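Local coordinates for protein signal recognition particle receptor beta subunit (PDB 2FH5) that forms part of the signal recognition particle receptor, a GTP-binding subunit that helps target nascent secretory proteins to the endoplasmic reticulum membrane, at residues V98-F101 against L102-L106; E143-T146 against L147-T150; L135-Q138 against Q139-E143. One frame throughout, in Å; residues are numbered along the deposited sequence.

In the fold
The three contacts illustrate how one pattern, side chains meeting a turn apart on a helix, changes its chemistry with depth. Contact 1, on helix 91-110, is buried and is carried by an aromatic ring against a valine methyl. Contacts 2 and 3 follow one another on helix 133-150 and share Glu-143: contact 3 is partly buried, with an apolar pair on one side and a glutamine-glutamate bond on another, whereas contact 2 lies at the surface and is marked by an asparagine-arginine hydrogen bond, with threonine methyls touching on the exposed side. The two helices pack together, Ala-99 of contact 1 lying against Glu-143, which belongs to both other contacts, and against Leu-140 of contact 3 and Leu-147 of contact 2.

Contact 1 (V98-F101 against L102-L106); sequences VAEF and LYQVL
Within helix 91-110, residues 98-101 and 102-106 are joined by alpha-helical backbone bonds: N of Leu-102 to O of Val-98 (2.8 Å), N of Tyr-103 to O of Ala-99 (2.8 Å) and N of Val-105 to O of Phe-101 (3.0 Å). The side-chain part of the contact is concentrated on Phe-101 and Val-105, one turn apart. With CG of Phe-101 anti to its backbone N (chi1 179°), the ring is carried out beside the helix, where its CE1 corner meets CG2 of Val-105 at 3.7 Å. That methyl approaches the ring obliquely. It also lies 3.5 Å from O of Phe-101, so the methyl touches both the ring and the backbone of that residue. On another side of the helix the chain of Gln-104 bends at chi2 (125°) and folds back toward the preceding turn, bringing NE2 to 2.9 Å from O of Glu-100. An alanine in place of Phe-101 is likely to leave the CG2 methyl of Val-105 without its apolar mate and to open a gap beside Phe-84 and Phe-69. The ring of Phe-69 stands nearly perpendicular to that of Phe-101 and the ring of Phe-84 is inclined to it, while Arg-68 makes a cation-pi contact. The helix is the connection of a beta-alpha-beta unit between strands 79-87 and 117-123. Val-98, Leu-102 and Val-105 pack on Phe-84 of strand 79-87, Ala-99 lies against helix 133-150, and Phe-101 reaches helix 65-75 and, nearest atoms, comes within about 4 Å of Gly-14 of the GTP-binding P-loop.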
loop_
_atom_site.group_PDB
_atom_site.type_symbol
_atom_site.label_atom_id
_atom_site.label_comp_id
_atom_site.label_asym_id
_atom_site.label_seq_id
_atom_site.Cartn_x
_atom_site.Cartn_y
_atom_site.Cartn_z
ATOM N N VAL B 98 9.263 -2.043 13.833
ATOM C CA VAL B 98 8.466 -3.233 13.580
ATOM C C VAL B 98 7.972 -3.816 14.897
ATOM O O VAL B 98 6.764 -3.973 15.090
ATOM C CB VAL B 98 9.292 -4.327 12.854
ATOM C CG1 VAL B 98 8.481 -5.605 12.762
ATOM C CG2 VAL B 98 9.712 -3.846 11.469
ATOM N N ALA B 99 8.902 -4.137 15.802
ATOM C CA ALA B 99 8.550 -4.715 17.118
ATOM C C ALA B 99 7.519 -3.875 17.877
ATOM O O ALA B 99 6.568 -4.398 18.450
ATOM C CB ALA B 99 9.812 -4.889 17.984
ATOM N N GLU B 100 7.711 -2.566 17.864
ATOM C CA GLU B 100 6.802 -1.656 18.546
ATOM C C GLU B 100 5.379 -1.696 17.999
ATOM O O GLU B 100 4.408 -1.592 18.767
ATOM C CB GLU B 100 7.350 -0.234 18.458
ATOM C CG GLU B 100 6.421 0.835 18.952
ATOM C CD GLU B 100 7.116 2.187 18.985
ATOM O OE1 GLU B 100 8.027 2.335 19.837
ATOM O OE2 GLU B 100 6.773 3.083 18.163
ATOM N N PHE B 101 5.250 -1.834 16.678
ATOM C CA PHE B 101 3.928 -1.878 16.078
ATOM C C PHE B 101 3.346 -3.268 16.318
ATOM O O PHE B 101 2.184 -3.396 16.672
ATOM C CB PHE B 101 4.021 -1.550 14.580
ATOM C CG PHE B 101 2.694 -1.579 13.841
ATOM C CD1 PHE B 101 1.481 -1.412 14.514
ATOM C CD2 PHE B 101 2.664 -1.795 12.466
ATOM C CE1 PHE B 101 0.252 -1.476 13.828
ATOM C CE2 PHE B 101 1.446 -1.859 11.771
ATOM C CZ PHE B 101 0.234 -1.702 12.460
ATOM N N LEU B 102 4.154 -4.304 16.137
ATOM C CA LEU B 102 3.689 -5.669 16.361
ATOM C C LEU B 102 3.182 -5.833 17.805
ATOM O O LEU B 102 2.147 -6.463 18.046
ATOM C CB LEU B 102 4.813 -6.659 16.049
ATOM C CG LEU B 102 4.495 -8.133 16.265
ATOM C CD1 LEU B 102 3.283 -8.555 15.436
ATOM C CD2 LEU B 102 5.744 -8.950 15.929
ATOM N N TYR B 103 3.897 -5.233 18.755
ATOM C CA TYR B 103 3.513 -5.250 20.175
ATOM C C TYR B 103 2.051 -4.837 20.338
ATOM O O TYR B 103 1.259 -5.543 20.958
ATOM C CB TYR B 103 4.399 -4.274 20.957
ATOM C CG TYR B 103 4.183 -4.305 22.454
ATOM C CD1 TYR B 103 4.793 -5.274 23.249
ATOM C CD2 TYR B 103 3.367 -3.368 23.077
ATOM C CE1 TYR B 103 4.600 -5.302 24.625
ATOM C CE2 TYR B 103 3.166 -3.395 24.451
ATOM C CZ TYR B 103 3.787 -4.361 25.217
ATOM O OH TYR B 103 3.615 -4.362 26.584
ATOM N N GLN B 104 1.699 -3.673 19.799
ATOM C CA GLN B 104 0.317 -3.204 19.858
ATOM C C GLN B 104 -0.626 -4.155 19.123
ATOM O O GLN B 104 -1.783 -4.304 19.513
ATOM C CB GLN B 104 0.182 -1.810 19.251
ATOM C CG GLN B 104 0.016 -0.702 20.279
ATOM C CD GLN B 104 1.069 0.403 20.121
ATOM O OE1 GLN B 104 0.927 1.507 20.671
ATOM N NE2 GLN B 104 2.136 0.104 19.372
ATOM N N VAL B 105 -0.145 -4.796 18.057
ATOM C CA VAL B 105 -1.002 -5.714 17.315
ATOM C C VAL B 105 -1.263 -6.980 18.144
ATOM O O VAL B 105 -2.368 -7.532 18.116
ATOM C CB VAL B 105 -0.387 -6.084 15.938
ATOM C CG1 VAL B 105 -1.147 -7.251 15.312
ATOM C CG2 VAL B 105 -0.457 -4.869 14.995
ATOM N N LEU B 106 -0.248 -7.428 18.883
ATOM C CA LEU B 106 -0.369 -8.616 19.723
ATOM C C LEU B 106 -1.333 -8.326 20.857
ATOM O O LEU B 106 -2.235 -9.111 21.153
ATOM C CB LEU B 106 0.985 -8.994 20.298
ATOM C CG LEU B 106 1.892 -9.595 19.250
ATOM C CD1 LEU B 106 3.270 -9.781 19.835
ATOM C CD2 LEU B 106 1.315 -10.909 18.778
#

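Contact 2 (E143-T146 against L147-T150); sequences ELNT and LRVT
Asn-145 and Arg-148 form the tightly bonded polar part of this helical turn. The arginine chain, extended from CG to NE, stands out from the helix and leans back toward the preceding turn, and its NH2 gives a 2.7 Å hydrogen bond to OD1 of Asn-145; a weak second bond reaches the same oxygen from NE, at 3.3 Å. The amide and guanidinium planes are turned 50° apart, so the two groups cross instead of lying flat together. CG of Arg-148 sits between its backbone N and carbonyl carbon (chi1 53°), which places CG 3.4 Å from O of both Leu-144 and Asn-145. A later loop completes the grip: OD1 of Asn-145 also accepts from N of Phe-175, while Arg-148 donates to the carbonyls of Leu-168, Lys-170 and Lys-173. The buried side belongs to Leu-144, packed on Tyr-103 and Leu-106 of helix 91-110, with Leu-147 resting on Ala-99.

The other side is looser and largely exposed. There CG2 of Thr-146 meets CG2 of Thr-150 at 3.5 Å, methyl against methyl. O of Thr-146 accepts two backbone bonds, from N of Val-149 and from N of Thr-150.

The i, i+3 side-chain bond ties one turn of the helix to the next. It occupies the last turns of helix 133-150, which links parallel strands 117-123 and 184-188 in a beta-alpha-beta crossover of the P-loop GTPase fold.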
loop_
_atom_site.group_PDB
_atom_site.type_symbol
_atom_site.label_atom_id
_atom_site.label_comp_id
_atom_site.label_asym_id
_atom_site.label_seq_id
_atom_site.Cartn_x
_atom_site.Cartn_y
_atom_site.Cartn_z
ATOM N N GLU B 143 13.456 -8.538 20.951
ATOM C CA GLU B 143 13.010 -7.154 21.043
ATOM C C GLU B 143 11.692 -6.963 21.817
ATOM O O GLU B 143 11.534 -6.009 22.563
ATOM C CB GLU B 143 12.870 -6.590 19.633
ATOM C CG GLU B 143 12.730 -5.092 19.582
ATOM C CD GLU B 143 14.032 -4.391 19.914
ATOM O OE1 GLU B 143 15.084 -4.784 19.338
ATOM O OE2 GLU B 143 13.989 -3.450 20.741
ATOM N N LEU B 144 10.726 -7.853 21.629
ATOM C CA LEU B 144 9.472 -7.714 22.363
ATOM C C LEU B 144 9.785 -7.991 23.839
ATOM O O LEU B 144 9.144 -7.463 24.750
ATOM C CB LEU B 144 8.452 -8.710 21.824
ATOM C CG LEU B 144 8.003 -8.461 20.375
ATOM C CD1 LEU B 144 7.307 -9.677 19.824
ATOM C CD2 LEU B 144 7.091 -7.265 20.339
ATOM N N ASN B 145 10.806 -8.811 24.063
ATOM C CA ASN B 145 11.208 -9.142 25.411
ATOM C C ASN B 145 11.650 -7.924 26.176
ATOM O O ASN B 145 11.440 -7.845 27.373
ATOM C CB ASN B 145 12.334 -10.169 25.429
ATOM C CG ASN B 145 12.691 -10.577 26.835
ATOM O OD1 ASN B 145 11.840 -11.071 27.592
ATOM N ND2 ASN B 145 13.939 -10.359 27.208
ATOM N N THR B 146 12.280 -6.971 25.504
ATOM C CA THR B 146 12.698 -5.754 26.204
ATOM C C THR B 146 11.540 -4.780 26.281
ATOM O O THR B 146 11.365 -4.106 27.284
ATOM C CB THR B 146 13.875 -5.044 25.512
ATOM O OG1 THR B 146 15.029 -5.885 25.555
ATOM C CG2 THR B 146 14.207 -3.748 26.224
ATOM N N LEU B 147 10.740 -4.723 25.222
ATOM C CA LEU B 147 9.599 -3.811 25.182
ATOM C C LEU B 147 8.559 -4.018 26.278
ATOM O O LEU B 147 8.012 -3.044 26.774
ATOM C CB LEU B 147 8.886 -3.878 23.825
ATOM C CG LEU B 147 9.345 -2.955 22.704
ATOM C CD1 LEU B 147 8.546 -3.286 21.474
ATOM C CD2 LEU B 147 9.141 -1.480 23.103
ATOM N N ARG B 148 8.264 -5.259 26.650
ATOM C CA ARG B 148 7.270 -5.465 27.694
ATOM C C ARG B 148 7.740 -4.934 29.043
ATOM O O ARG B 148 6.947 -4.802 29.976
ATOM C CB ARG B 148 6.887 -6.941 27.794
ATOM C CG ARG B 148 8.037 -7.830 27.936
ATOM C CD ARG B 148 7.622 -9.292 28.001
ATOM N NE ARG B 148 8.795 -10.091 28.360
ATOM C CZ ARG B 148 8.744 -11.326 28.832
ATOM N NH1 ARG B 148 7.572 -11.910 29.003
ATOM N NH2 ARG B 148 9.868 -11.963 29.135
ATOM N N VAL B 149 9.025 -4.619 29.155
ATOM C CA VAL B 149 9.557 -4.052 30.391
ATOM C C VAL B 149 9.659 -2.526 30.247
ATOM O O VAL B 149 9.180 -1.784 31.098
ATOM C CB VAL B 149 10.958 -4.615 30.728
ATOM C CG1 VAL B 149 11.485 -3.987 32.018
ATOM C CG2 VAL B 149 10.892 -6.107 30.849
ATOM N N THR B 150 10.263 -2.060 29.157
ATOM C CA THR B 150 10.421 -0.619 28.933
ATOM C C THR B 150 9.135 0.114 28.518
ATOM O O THR B 150 8.990 1.304 28.782
ATOM C CB THR B 150 11.487 -0.324 27.851
ATOM O OG1 THR B 150 10.966 -0.673 26.560
ATOM C CG2 THR B 150 12.769 -1.121 28.115
#

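Contact 3 (L135-Q138 against Q139-E143); sequences LIQQ and QLEKE
Gln-139, Gln-138 and Gln-137, three consecutive glutamines, bury the most surface here; Gln-139 is bent, whereas the other two are extended and differ in their partners. Gln-139 bends at chi2 (-56°), so that its CG lies alongside CD1 of Leu-135 at 3.9 Å while NE2 turns back over CG of Gln-138, at 3.5 Å. Gln-138 points the same way as this neighbour, the two amide planes standing 61° apart; its aliphatic part is what touches.

Gln-137 makes the polar bond. Its NE2 donates to OE2 of Glu-141 at 3.0 Å, with the oxygen lying in the amide plane of the glutamine but approached from above the plane of the carboxylate. The same OE2 accepts from the backbone N of Phe-177, so two donors fix the carboxylate against a loop. Nearer the interior, CG2 of Ile-136 and CD1 of Leu-140 lie side by side, 3.6 Å apart.

Those apolar side chains lie on the side of helix 133-150 that meets helix 91-110, Ile-136 resting on Phe-91 and Leu-140 on Val-98. The side chain of Ile-136 also comes within about 5 Å of that of Gln-125, a GTP-binding residue in the loop that follows strand 117-123.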
loop_
_atom_site.group_PDB
_atom_site.type_symbol
_atom_site.label_atom_id
_atom_site.label_comp_id
_atom_site.label_asym_id
_atom_site.label_seq_id
_atom_site.Cartn_x
_atom_site.Cartn_y
_atom_site.Cartn_z
ATOM N N LEU B 135 15.363 -15.865 11.329
ATOM C CA LEU B 135 16.097 -14.781 11.982
ATOM C C LEU B 135 15.195 -13.610 12.412
ATOM O O LEU B 135 15.438 -12.955 13.433
ATOM C CB LEU B 135 17.196 -14.258 11.067
ATOM C CG LEU B 135 17.988 -13.057 11.611
ATOM C CD1 LEU B 135 18.652 -13.376 12.940
ATOM C CD2 LEU B 135 19.047 -12.681 10.586
ATOM N N ILE B 136 14.150 -13.343 11.641
ATOM C CA ILE B 136 13.260 -12.248 11.999
ATOM C C ILE B 136 12.491 -12.620 13.267
ATOM O O ILE B 136 12.302 -11.775 14.151
ATOM C CB ILE B 136 12.326 -11.910 10.810
ATOM C CG1 ILE B 136 13.136 -11.107 9.787
ATOM C CG2 ILE B 136 11.075 -11.147 11.276
ATOM C CD1 ILE B 136 12.478 -11.010 8.443
ATOM N N GLN B 137 12.073 -13.881 13.369
ATOM C CA GLN B 137 11.360 -14.326 14.558
ATOM C C GLN B 137 12.253 -14.188 15.788
ATOM O O GLN B 137 11.817 -13.694 16.833
ATOM C CB GLN B 137 10.936 -15.783 14.457
ATOM C CG GLN B 137 10.007 -16.125 15.595
ATOM C CD GLN B 137 9.728 -17.602 15.750
ATOM O OE1 GLN B 137 9.583 -18.332 14.772
ATOM N NE2 GLN B 137 9.624 -18.046 16.996
ATOM N N GLN B 138 13.501 -14.623 15.650
ATOM C CA GLN B 138 14.448 -14.553 16.750
ATOM C C GLN B 138 14.664 -13.109 17.212
ATOM O O GLN B 138 14.540 -12.824 18.404
ATOM C CB GLN B 138 15.785 -15.201 16.356
ATOM C CG GLN B 138 16.962 -14.777 17.247
ATOM C CD GLN B 138 18.273 -15.502 16.925
ATOM O OE1 GLN B 138 18.550 -15.832 15.764
ATOM N NE2 GLN B 138 19.093 -15.735 17.958
ATOM N N GLN B 139 14.971 -12.198 16.288
ATOM C CA GLN B 139 15.190 -10.805 16.673
ATOM C C GLN B 139 13.920 -10.124 17.202
ATOM O O GLN B 139 13.985 -9.266 18.084
ATOM C CB GLN B 139 15.776 -10.029 15.503
ATOM C CG GLN B 139 17.159 -10.521 15.114
ATOM C CD GLN B 139 18.136 -10.481 16.291
ATOM O OE1 GLN B 139 18.471 -9.399 16.803
ATOM N NE2 GLN B 139 18.590 -11.668 16.739
ATOM N N LEU B 140 12.757 -10.500 16.691
ATOM C CA LEU B 140 11.536 -9.895 17.211
ATOM C C LEU B 140 11.235 -10.364 18.637
ATOM O O LEU B 140 10.733 -9.582 19.450
ATOM C CB LEU B 140 10.346 -10.214 16.323
ATOM C CG LEU B 140 10.272 -9.329 15.097
ATOM C CD1 LEU B 140 9.269 -9.941 14.149
ATOM C CD2 LEU B 140 9.908 -7.894 15.526
ATOM N N GLU B 141 11.521 -11.634 18.940
ATOM C CA GLU B 141 11.280 -12.137 20.297
ATOM C C GLU B 141 12.203 -11.394 21.263
ATOM O O GLU B 141 11.765 -10.879 22.292
ATOM C CB GLU B 141 11.524 -13.652 20.371
ATOM C CG GLU B 141 10.553 -14.420 19.495
ATOM C CD GLU B 141 10.628 -15.928 19.645
ATOM O OE1 GLU B 141 11.746 -16.468 19.790
ATOM O OE2 GLU B 141 9.559 -16.577 19.591
ATOM N N LYS B 142 13.479 -11.318 20.906
ATOM C CA LYS B 142 14.444 -10.625 21.740
ATOM C C LYS B 142 13.996 -9.176 21.980
ATOM O O LYS B 142 14.110 -8.655 23.081
ATOM C CB LYS B 142 15.816 -10.681 21.066
ATOM C CG LYS B 142 16.848 -9.701 21.623
ATOM C CD LYS B 142 18.191 -9.809 20.887
ATOM C CE LYS B 142 19.203 -8.786 21.427
ATOM N NZ LYS B 142 20.531 -8.850 20.736
ATOM N N GLU B 143 13.456 -8.538 20.951
ATOM C CA GLU B 143 13.010 -7.154 21.043
ATOM C C GLU B 143 11.692 -6.963 21.817
ATOM O O GLU B 143 11.534 -6.009 22.563
ATOM C CB GLU B 143 12.870 -6.590 19.633
ATOM C CG GLU B 143 12.730 -5.092 19.582
ATOM C CD GLU B 143 14.032 -4.391 19.914
ATOM O OE1 GLU B 143 15.084 -4.784 19.338
ATOM O OE2 GLU B 143 13.989 -3.450 20.741
#